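Local structure of excinuclease ABC, subunit A. (Deinococcus radiodurans, 2VF7) at residues A37-T42 / S433-E438; E418-A423 / L441-R446; A447-D452 / L465-P470. The protein binds and hydrolyses ATP as a zinc-containing, DNA-binding ABC ATPase of the UvrA family, and probably helps recognise damaged DNA for excision repair. The protein carries 1 engineered substitution. All coordinates share one frame; numbering follows the deposited sequence. Where two conformers were deposited one is given.

Overall arrangement
All three contacts lie in one nucleotide-binding unit of the chain and share or flank one mixed sheet, in the order 94-96, 402-406, 433-437, 38-42, 449-453, 464-468. Contact 1 pairs two central strands, and contact 3, its centre about 9 Å away, pairs the last two, the final one antiparallel. Contact 2, its centre about 11 Å from that of contact 1 and about 15 Å from that of contact 3, joins the helices before and after strand 433-437. Its segments alternate with those of contact 1 along the chain; contact 3 follows both. T42 bonds to D452. Contacts 1 and 3 come near one ADP site, and contact 2 packs against them from farther out through I444.

Contact 1. Residues A37-T42 / S433-E438; sequences ALVVFT and SLFVVE
The carbonyl oxygen of V436 is gripped twice by the neighbouring strand: F41 N donates to V436 O at 2.7 Å, and V40 CA brings its hydrogen to the same oxygen at 3.0 Å. The peptide N-H approaches 32° out of the carbonyl plane. One step earlier the traffic runs the other way, V436 N donating to V39 O (2.8 Å), almost straight in line with the C=O bond. V39 N to L434 O and L434 N to A37 O continue the ladder toward the start of the strands, while E438 N to F41 O is weak. Each strand thus gives and takes in turn, as parallel pairing requires.

On the face carrying V39, F41, F435 and V437 the aromatic residues dominate. F41 is paired with V437, yet its CG stands beside the backbone N (chi1 -65°), which swings the ring back along the sheet to F435. There F41 CE2 touches F435 CB at 3.5 Å, and the edge of the F41 ring is directed at the F435 face in an offset edge-to-face pair, centroids 5.6 Å apart and planes at 70°. V39 lies alongside F435, V39 CB near F435 CD1. Helix 49-69 covers this face: L57 packs on both phenylalanine side chains, and V437 packs against K49, which binds ADP.

The opposite face, with L38, V40, L434 and V436, is aliphatic: L38 CD1 reaches across to V436 CG2 (3.7 Å). At the C-terminal ends of the strands V40 CG1 rests on E438 CB (3.8 Å), and the buried polar groups are served elsewhere, T42 OG1 by D452 and E438 OE1 by S409. A strand leading into the P-loop and helix 49-69 is characteristic of P-loop NTPases, here an ABC-type ATPase.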
loop_
_atom_site.group_PDB
_atom_site.type_symbol
_atom_site.label_atom_id
_atom_site.label_comp_id
_atom_site.label_asym_id
_atom_site.label_seq_id
_atom_site.Cartn_x
_atom_site.Cartn_y
_atom_site.Cartn_z
ATOM N N ALA A 37 27.661 -9.526 5.379
ATOM C CA ALA A 37 28.790 -9.728 4.491
ATOM C C ALA A 37 28.411 -9.350 3.061
ATOM O O ALA A 37 27.218 -9.247 2.750
ATOM C CB ALA A 37 29.271 -11.178 4.575
ATOM N N LEU A 38 29.427 -9.101 2.225
ATOM C CA LEU A 38 29.274 -8.978 0.789
ATOM C C LEU A 38 29.223 -10.362 0.143
ATOM O O LEU A 38 30.259 -11.004 -0.010
ATOM C CB LEU A 38 30.427 -8.157 0.183
ATOM C CG LEU A 38 30.515 -8.034 -1.351
ATOM C CD1 LEU A 38 29.290 -7.290 -1.940
ATOM C CD2 LEU A 38 31.814 -7.395 -1.799
ATOM N N VAL A 39 28.017 -10.800 -0.228
ATOM C CA VAL A 39 27.810 -12.097 -0.875
ATOM C C VAL A 39 27.535 -11.875 -2.357
ATOM O O VAL A 39 26.627 -11.123 -2.719
ATOM C CB VAL A 39 26.631 -12.914 -0.251
ATOM C CG1 VAL A 39 26.550 -14.304 -0.874
ATOM C CG2 VAL A 39 26.790 -13.051 1.234
ATOM N N VAL A 40 28.325 -12.523 -3.207
ATOM C CA VAL A 40 28.177 -12.392 -4.661
ATOM C C VAL A 40 27.642 -13.697 -5.243
ATOM O O VAL A 40 28.128 -14.762 -4.916
ATOM C CB VAL A 40 29.520 -11.949 -5.337
ATOM C CG1 VAL A 40 29.388 -11.879 -6.833
ATOM C CG2 VAL A 40 29.943 -10.582 -4.826
ATOM N N PHE A 41 26.607 -13.597 -6.068
ATOM C CA PHE A 41 26.003 -14.741 -6.734
ATOM C C PHE A 41 26.520 -14.782 -8.162
ATOM O O PHE A 41 26.391 -13.797 -8.894
ATOM C CB PHE A 41 24.468 -14.636 -6.694
ATOM C CG PHE A 41 23.886 -14.711 -5.285
ATOM C CD1 PHE A 41 23.327 -15.886 -4.814
ATOM C CD2 PHE A 41 23.930 -13.604 -4.427
ATOM C CE1 PHE A 41 22.798 -15.964 -3.506
ATOM C CE2 PHE A 41 23.430 -13.674 -3.118
ATOM C CZ PHE A 41 22.846 -14.860 -2.668
ATOM N N THR A 42 27.127 -15.905 -8.549
ATOM C CA THR A 42 27.837 -15.987 -9.838
ATOM C C THR A 42 27.526 -17.227 -10.689
ATOM O O THR A 42 26.884 -18.169 -10.225
ATOM C CB THR A 42 29.370 -15.826 -9.672
ATOM O OG1 THR A 42 29.942 -17.051 -9.206
ATOM C CG2 THR A 42 29.698 -14.706 -8.696
ATOM N N SER A 433 23.507 -6.282 5.125
ATOM C CA SER A 433 23.997 -7.432 4.352
ATOM C C SER A 433 23.762 -7.161 2.872
ATOM O O SER A 433 22.760 -6.541 2.499
ATOM C CB SER A 433 23.249 -8.722 4.740
ATOM O OG SER A 433 23.181 -8.919 6.144
ATOM N N LEU A 434 24.659 -7.661 2.024
ATOM C CA LEU A 434 24.601 -7.369 0.601
ATOM C C LEU A 434 24.558 -8.642 -0.240
ATOM O O LEU A 434 25.453 -9.480 -0.161
ATOM C CB LEU A 434 25.795 -6.486 0.201
ATOM C CG LEU A 434 25.951 -5.170 0.985
ATOM C CD1 LEU A 434 27.400 -4.899 1.274
ATOM C CD2 LEU A 434 25.349 -4.025 0.251
ATOM N N PHE A 435 23.491 -8.797 -1.021
ATOM C CA PHE A 435 23.398 -9.902 -1.974
ATOM C C PHE A 435 23.578 -9.317 -3.378
ATOM O O PHE A 435 22.744 -8.542 -3.842
ATOM C CB PHE A 435 22.058 -10.665 -1.869
ATOM C CG PHE A 435 21.855 -11.432 -0.564
ATOM C CD1 PHE A 435 22.894 -11.610 0.358
ATOM C CD2 PHE A 435 20.599 -11.996 -0.273
ATOM C CE1 PHE A 435 22.675 -12.319 1.542
ATOM C CE2 PHE A 435 20.378 -12.700 0.914
ATOM C CZ PHE A 435 21.405 -12.866 1.818
ATOM N N VAL A 436 24.654 -9.704 -4.050
ATOM C CA VAL A 436 25.053 -9.068 -5.296
ATOM C C VAL A 436 25.223 -10.087 -6.407
ATOM O O VAL A 436 26.106 -10.919 -6.327
ATOM C CB VAL A 436 26.386 -8.317 -5.127
ATOM C CG1 VAL A 436 26.844 -7.669 -6.459
ATOM C CG2 VAL A 436 26.258 -7.279 -4.015
ATOM N N VAL A 437 24.365 -10.039 -7.426
ATOM C CA VAL A 437 24.654 -10.797 -8.640
ATOM C C VAL A 437 25.539 -9.989 -9.561
ATOM O O VAL A 437 25.188 -8.887 -9.987
ATOM C CB VAL A 437 23.391 -11.449 -9.325
ATOM C CG1 VAL A 437 22.105 -10.991 -8.689
ATOM C CG2 VAL A 437 23.398 -11.281 -10.831
ATOM N N GLU A 438 26.702 -10.559 -9.841
ATOM C CA GLU A 438 27.777 -9.878 -10.532
ATOM C C GLU A 438 28.516 -10.822 -11.483
ATOM O O GLU A 438 28.609 -12.038 -11.244
ATOM C CB GLU A 438 28.755 -9.275 -9.504
ATOM C CG GLU A 438 29.804 -8.346 -10.078
ATOM C CD GLU A 438 29.221 -7.182 -10.876
ATOM O OE1 GLU A 438 28.848 -6.163 -10.249
ATOM O OE2 GLU A 438 29.158 -7.268 -12.132
#

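Contact 2. Residues E418-A423 / L441-R446; sequences EALLSA and LDVIRR
E418 and R446 form the polar part of the contact, a salt bridge in which E418 OE1 lies 3.0 Å from R446 NH1. The carboxylate oxygen sits at the edge of the guanidinium, near its plane, but the two flat groups are turned 83° against each other. With an N-H...O angle of 132° the hydrogen bond is weak, and in this exposed position the attraction is probably more electrostatic than directional.

Apolar contact centres on L421, both of whose methyls touch the arginine. L421 CD1 lies over the centre of one guanidinium face, 3.8 Å from R446 CZ, and also touches R446 CG at 3.7 Å. The arginine can present that face because its chain bends at chi2 (-90°) and again at chi3, folding round the leucine rather than stretching past it. The second methyl, L421 CD2, meets both R446 CB (4.0 Å) and V443 CG1 (4.2 Å), and L420 CD2 approaches V443 CG2 at 4.0 Å, the side chains of L420 and V443 crossing at about a right angle.

A backbone bond from R446 N to V443 O (2.8 Å) ties the arginine to the turn that carries the valine. Helix 417-428 rests on one flank of helix 441-444, with L420 also reaching P408 and L412, while I444 packs on V40 and T42 of strand 38-42 and L441 on helix 480-487.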
loop_
_atom_site.group_PDB
_atom_site.type_symbol
_atom_site.label_atom_id
_atom_site.label_comp_id
_atom_site.label_asym_id
_atom_site.label_seq_id
_atom_site.Cartn_x
_atom_site.Cartn_y
_atom_site.Cartn_z
ATOM N N GLU A 418 37.107 0.322 -7.540
ATOM C CA GLU A 418 37.494 0.592 -6.147
ATOM C C GLU A 418 36.575 1.583 -5.432
ATOM O O GLU A 418 36.412 1.514 -4.214
ATOM C CB GLU A 418 38.942 1.060 -6.085
ATOM C CG GLU A 418 39.891 0.040 -5.457
ATOM C CD GLU A 418 39.977 -1.301 -6.208
ATOM O OE1 GLU A 418 40.810 -2.141 -5.797
ATOM O OE2 GLU A 418 39.242 -1.524 -7.200
ATOM N N ALA A 419 35.965 2.487 -6.198
ATOM C CA ALA A 419 34.987 3.436 -5.667
ATOM C C ALA A 419 33.645 2.748 -5.414
ATOM O O ALA A 419 32.926 3.090 -4.465
ATOM C CB ALA A 419 34.817 4.602 -6.624
ATOM N N LEU A 420 33.307 1.790 -6.271
ATOM C CA LEU A 420 32.144 0.939 -6.066
ATOM C C LEU A 420 32.352 -0.035 -4.887
ATOM O O LEU A 420 31.508 -0.137 -4.002
ATOM C CB LEU A 420 31.810 0.180 -7.358
ATOM C CG LEU A 420 30.870 -1.035 -7.253
ATOM C CD1 LEU A 420 29.410 -0.592 -7.214
ATOM C CD2 LEU A 420 31.136 -2.064 -8.353
ATOM N N LEU A 421 33.481 -0.737 -4.886
ATOM C CA LEU A 421 33.838 -1.668 -3.808
ATOM C C LEU A 421 33.854 -1.026 -2.426
ATOM O O LEU A 421 33.482 -1.659 -1.436
ATOM C CB LEU A 421 35.187 -2.334 -4.094
ATOM C CG LEU A 421 35.134 -3.553 -5.021
ATOM C CD1 LEU A 421 36.527 -4.074 -5.350
ATOM C CD2 LEU A 421 34.245 -4.694 -4.472
ATOM N N SER A 422 34.287 0.232 -2.381
ATOM C CA SER A 422 34.402 1.006 -1.149
ATOM C C SER A 422 33.050 1.481 -0.593
ATOM O O SER A 422 32.886 1.609 0.622
ATOM C CB SER A 422 35.363 2.178 -1.372
ATOM O OG SER A 422 34.918 3.342 -0.708
ATOM N N ALA A 423 32.093 1.738 -1.483
ATOM C CA ALA A 423 30.730 2.116 -1.103
ATOM C C ALA A 423 29.919 0.925 -0.630
ATOM O O ALA A 423 28.997 1.090 0.148
ATOM C CB ALA A 423 30.033 2.781 -2.248
ATOM N N LEU A 441 34.893 -9.830 -12.485
ATOM C CA LEU A 441 35.863 -10.649 -11.763
ATOM C C LEU A 441 36.588 -9.869 -10.663
ATOM O O LEU A 441 37.033 -10.443 -9.677
ATOM C CB LEU A 441 36.877 -11.246 -12.744
ATOM C CG LEU A 441 36.389 -12.261 -13.789
ATOM C CD1 LEU A 441 37.547 -12.636 -14.710
ATOM C CD2 LEU A 441 35.762 -13.509 -13.162
ATOM N N ASP A 442 36.708 -8.562 -10.853
ATOM C CA ASP A 442 37.263 -7.661 -9.841
ATOM C C ASP A 442 36.415 -7.562 -8.569
ATOM O O ASP A 442 36.973 -7.387 -7.483
ATOM C CB ASP A 442 37.468 -6.265 -10.427
ATOM C CG ASP A 442 38.876 -6.052 -10.921
ATOM O OD1 ASP A 442 39.772 -5.888 -10.064
ATOM O OD2 ASP A 442 39.083 -6.046 -12.155
ATOM N N VAL A 443 35.087 -7.653 -8.706
ATOM C CA VAL A 443 34.177 -7.654 -7.561
ATOM C C VAL A 443 34.102 -9.043 -6.925
ATOM O O VAL A 443 34.335 -9.188 -5.721
ATOM C CB VAL A 443 32.751 -7.167 -7.917
ATOM C CG1 VAL A 443 31.812 -7.295 -6.684
ATOM C CG2 VAL A 443 32.768 -5.722 -8.470
ATOM N N ILE A 444 33.780 -10.057 -7.731
ATOM C CA ILE A 444 33.829 -11.453 -7.292
ATOM C C ILE A 444 35.056 -11.741 -6.409
ATOM O O ILE A 444 34.923 -12.315 -5.335
ATOM C CB ILE A 444 33.774 -12.421 -8.502
ATOM C CG1 ILE A 444 32.485 -12.196 -9.292
ATOM C CG2 ILE A 444 33.840 -13.868 -8.042
ATOM C CD1 ILE A 444 32.498 -12.789 -10.684
ATOM N N ARG A 445 36.236 -11.310 -6.851
ATOM C CA ARG A 445 37.504 -11.499 -6.120
ATOM C C ARG A 445 37.545 -10.848 -4.717
ATOM O O ARG A 445 38.273 -11.298 -3.843
ATOM C CB ARG A 445 38.657 -10.970 -6.970
ATOM C CG ARG A 445 39.994 -11.677 -6.806
ATOM C CD ARG A 445 40.993 -11.239 -7.909
ATOM N NE ARG A 445 41.090 -12.198 -9.019
ATOM C CZ ARG A 445 40.843 -11.926 -10.301
ATOM N NH1 ARG A 445 40.497 -10.699 -10.692
ATOM N NH2 ARG A 445 40.969 -12.894 -11.205
ATOM N N ARG A 446 36.768 -9.795 -4.499
ATOM C CA ARG A 446 36.849 -9.053 -3.236
ATOM C C ARG A 446 35.730 -9.401 -2.235
ATOM O O ARG A 446 35.692 -8.887 -1.108
ATOM C CB ARG A 446 36.916 -7.551 -3.515
ATOM C CG ARG A 446 38.248 -7.136 -4.168
ATOM C CD ARG A 446 39.309 -6.779 -3.127
ATOM N NE ARG A 446 38.879 -5.599 -2.378
ATOM C CZ ARG A 446 39.256 -4.354 -2.656
ATOM N NH1 ARG A 446 40.105 -4.119 -3.653
ATOM N NH2 ARG A 446 38.797 -3.346 -1.928
#

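Contact 3. Residues A447-D452 / L465-P470; sequences ADWLVD and LYSGPP
A beta hairpin at the antiparallel edge of the sheet brings W449 over G468. The six-membered ring of the indole lies with its face on G468 CA, which stands 3.4 Å from the centroid and only 4° off the ring normal, a CH-pi contact. W449 CG is anti to the backbone N (chi1 -171°), and this lays the ring across the partner strand, where W449 NE1 donates to S467 OG at 2.8 Å, 18° out of the ring plane; S467 OG also bonds to K32 O. Were W449 an alanine, this side of G468 would probably be bared and S467 OG would lose its indole donor.

One face of the Y466 ring covers G468 N, offset toward the rim, and Y466 OH bonds to P469 O at 2.7 Å on a lone pair. L450 and G468 exchange two backbone bonds; L450 CD2 packs on P470 CB (4.1 Å), and P470 CD meets A447 O. L465 and Y466 both face D452 in a classic beta bulge, L465 N bonding to D452 O at 2.7 Å. T481 and S479 bond to the buried D452 carboxylate. At G468 a CB would collide with the Y466 hydroxyl, which leaves little room for a side chain.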
loop_
_atom_site.group_PDB
_atom_site.type_symbol
_atom_site.label_atom_id
_atom_site.label_comp_id
_atom_site.label_asym_id
_atom_site.label_seq_id
_atom_site.Cartn_x
_atom_site.Cartn_y
_atom_site.Cartn_z
ATOM N N ALA A 447 34.836 -10.286 -2.660
ATOM C CA ALA A 447 33.673 -10.660 -1.885
ATOM C C ALA A 447 34.020 -11.542 -0.678
ATOM O O ALA A 447 34.964 -12.327 -0.733
ATOM C CB ALA A 447 32.657 -11.359 -2.789
ATOM N N ASP A 448 33.238 -11.404 0.397
ATOM C CA ASP A 448 33.407 -12.188 1.616
ATOM C C ASP A 448 33.027 -13.653 1.354
ATOM O O ASP A 448 33.672 -14.572 1.856
ATOM C CB ASP A 448 32.547 -11.611 2.755
ATOM C CG ASP A 448 32.999 -10.202 3.204
ATOM O OD1 ASP A 448 32.143 -9.295 3.364
ATOM O OD2 ASP A 448 34.204 -10.005 3.418
ATOM N N TRP A 449 31.983 -13.852 0.556
ATOM C CA TRP A 449 31.422 -15.170 0.286
ATOM C C TRP A 449 30.897 -15.175 -1.157
ATOM O O TRP A 449 30.542 -14.119 -1.711
ATOM C CB TRP A 449 30.279 -15.409 1.273
ATOM C CG TRP A 449 29.654 -16.790 1.356
ATOM C CD1 TRP A 449 28.575 -17.237 0.653
ATOM C CD2 TRP A 449 30.001 -17.850 2.266
ATOM N NE1 TRP A 449 28.254 -18.516 1.029
ATOM C CE2 TRP A 449 29.105 -18.913 2.029
ATOM C CE3 TRP A 449 30.992 -18.008 3.242
ATOM C CZ2 TRP A 449 29.177 -20.120 2.716
ATOM C CZ3 TRP A 449 31.067 -19.212 3.925
ATOM C CH2 TRP A 449 30.165 -20.257 3.653
ATOM N N LEU A 450 30.855 -16.355 -1.773
ATOM C CA LEU A 450 30.264 -16.450 -3.097
ATOM C C LEU A 450 29.444 -17.706 -3.337
ATOM O O LEU A 450 29.774 -18.771 -2.857
ATOM C CB LEU A 450 31.327 -16.217 -4.183
ATOM C CG LEU A 450 32.006 -17.325 -4.954
ATOM C CD1 LEU A 450 31.058 -17.950 -5.982
ATOM C CD2 LEU A 450 33.217 -16.722 -5.641
ATOM N N VAL A 451 28.350 -17.550 -4.071
ATOM C CA VAL A 451 27.485 -18.663 -4.462
ATOM C C VAL A 451 27.520 -18.852 -5.988
ATOM O O VAL A 451 26.985 -18.018 -6.732
ATOM C CB VAL A 451 26.030 -18.422 -4.019
ATOM C CG1 VAL A 451 25.215 -19.689 -4.172
ATOM C CG2 VAL A 451 25.964 -17.886 -2.568
ATOM N N ASP A 452 28.149 -19.941 -6.440
ATOM C CA ASP A 452 28.258 -20.235 -7.879
ATOM C C ASP A 452 27.188 -21.229 -8.299
ATOM O O ASP A 452 27.109 -22.349 -7.775
ATOM C CB ASP A 452 29.664 -20.741 -8.267
ATOM C CG ASP A 452 29.978 -20.536 -9.755
ATOM O OD1 ASP A 452 30.356 -21.523 -10.440
ATOM O OD2 ASP A 452 29.863 -19.384 -10.247
ATOM N N LEU A 465 27.161 -24.989 -7.220
ATOM C CA LEU A 465 28.476 -25.578 -7.411
ATOM C C LEU A 465 29.341 -25.339 -6.182
ATOM O O LEU A 465 30.156 -26.188 -5.795
ATOM C CB LEU A 465 29.144 -25.002 -8.657
ATOM C CG LEU A 465 28.298 -24.984 -9.933
ATOM C CD1 LEU A 465 29.180 -24.701 -11.124
ATOM C CD2 LEU A 465 27.503 -26.273 -10.127
ATOM N N TYR A 466 29.142 -24.177 -5.568
ATOM C CA TYR A 466 29.958 -23.735 -4.449
ATOM C C TYR A 466 29.219 -22.709 -3.595
ATOM O O TYR A 466 28.533 -21.857 -4.117
ATOM C CB TYR A 466 31.282 -23.158 -4.971
ATOM C CG TYR A 466 32.265 -22.745 -3.887
ATOM C CD1 TYR A 466 32.851 -23.701 -3.068
ATOM C CD2 TYR A 466 32.592 -21.390 -3.685
ATOM C CE1 TYR A 466 33.724 -23.340 -2.084
ATOM C CE2 TYR A 466 33.467 -21.016 -2.693
ATOM C CZ TYR A 466 34.039 -22.005 -1.891
ATOM O OH TYR A 466 34.922 -21.692 -0.877
ATOM N N SER A 467 29.333 -22.835 -2.275
ATOM C CA SER A 467 28.987 -21.751 -1.358
ATOM C C SER A 467 30.113 -21.628 -0.326
ATOM O O SER A 467 30.263 -22.481 0.535
ATOM C CB SER A 467 27.625 -22.018 -0.692
ATOM O OG SER A 467 27.189 -20.924 0.110
ATOM N N GLY A 468 30.919 -20.580 -0.435
ATOM C CA GLY A 468 32.011 -20.327 0.503
ATOM C C GLY A 468 32.812 -19.110 0.057
ATOM O O GLY A 468 32.475 -18.500 -0.959
ATOM N N PRO A 469 33.874 -18.747 0.809
ATOM C CA PRO A 469 34.813 -17.695 0.391
ATOM C C PRO A 469 35.349 -17.953 -1.024
ATOM O O PRO A 469 35.501 -19.111 -1.414
ATOM C CB PRO A 469 35.963 -17.831 1.399
ATOM C CG PRO A 469 35.344 -18.435 2.606
ATOM C CD PRO A 469 34.246 -19.332 2.114
ATOM N N PRO A 470 35.635 -16.887 -1.797
ATOM C CA PRO A 470 36.143 -17.047 -3.175
ATOM C C PRO A 470 37.299 -18.031 -3.367
ATOM O O PRO A 470 37.285 -18.782 -4.337
ATOM C CB PRO A 470 36.573 -15.630 -3.544
ATOM C CG PRO A 470 35.586 -14.775 -2.807
ATOM C CD PRO A 470 35.459 -15.462 -1.457
#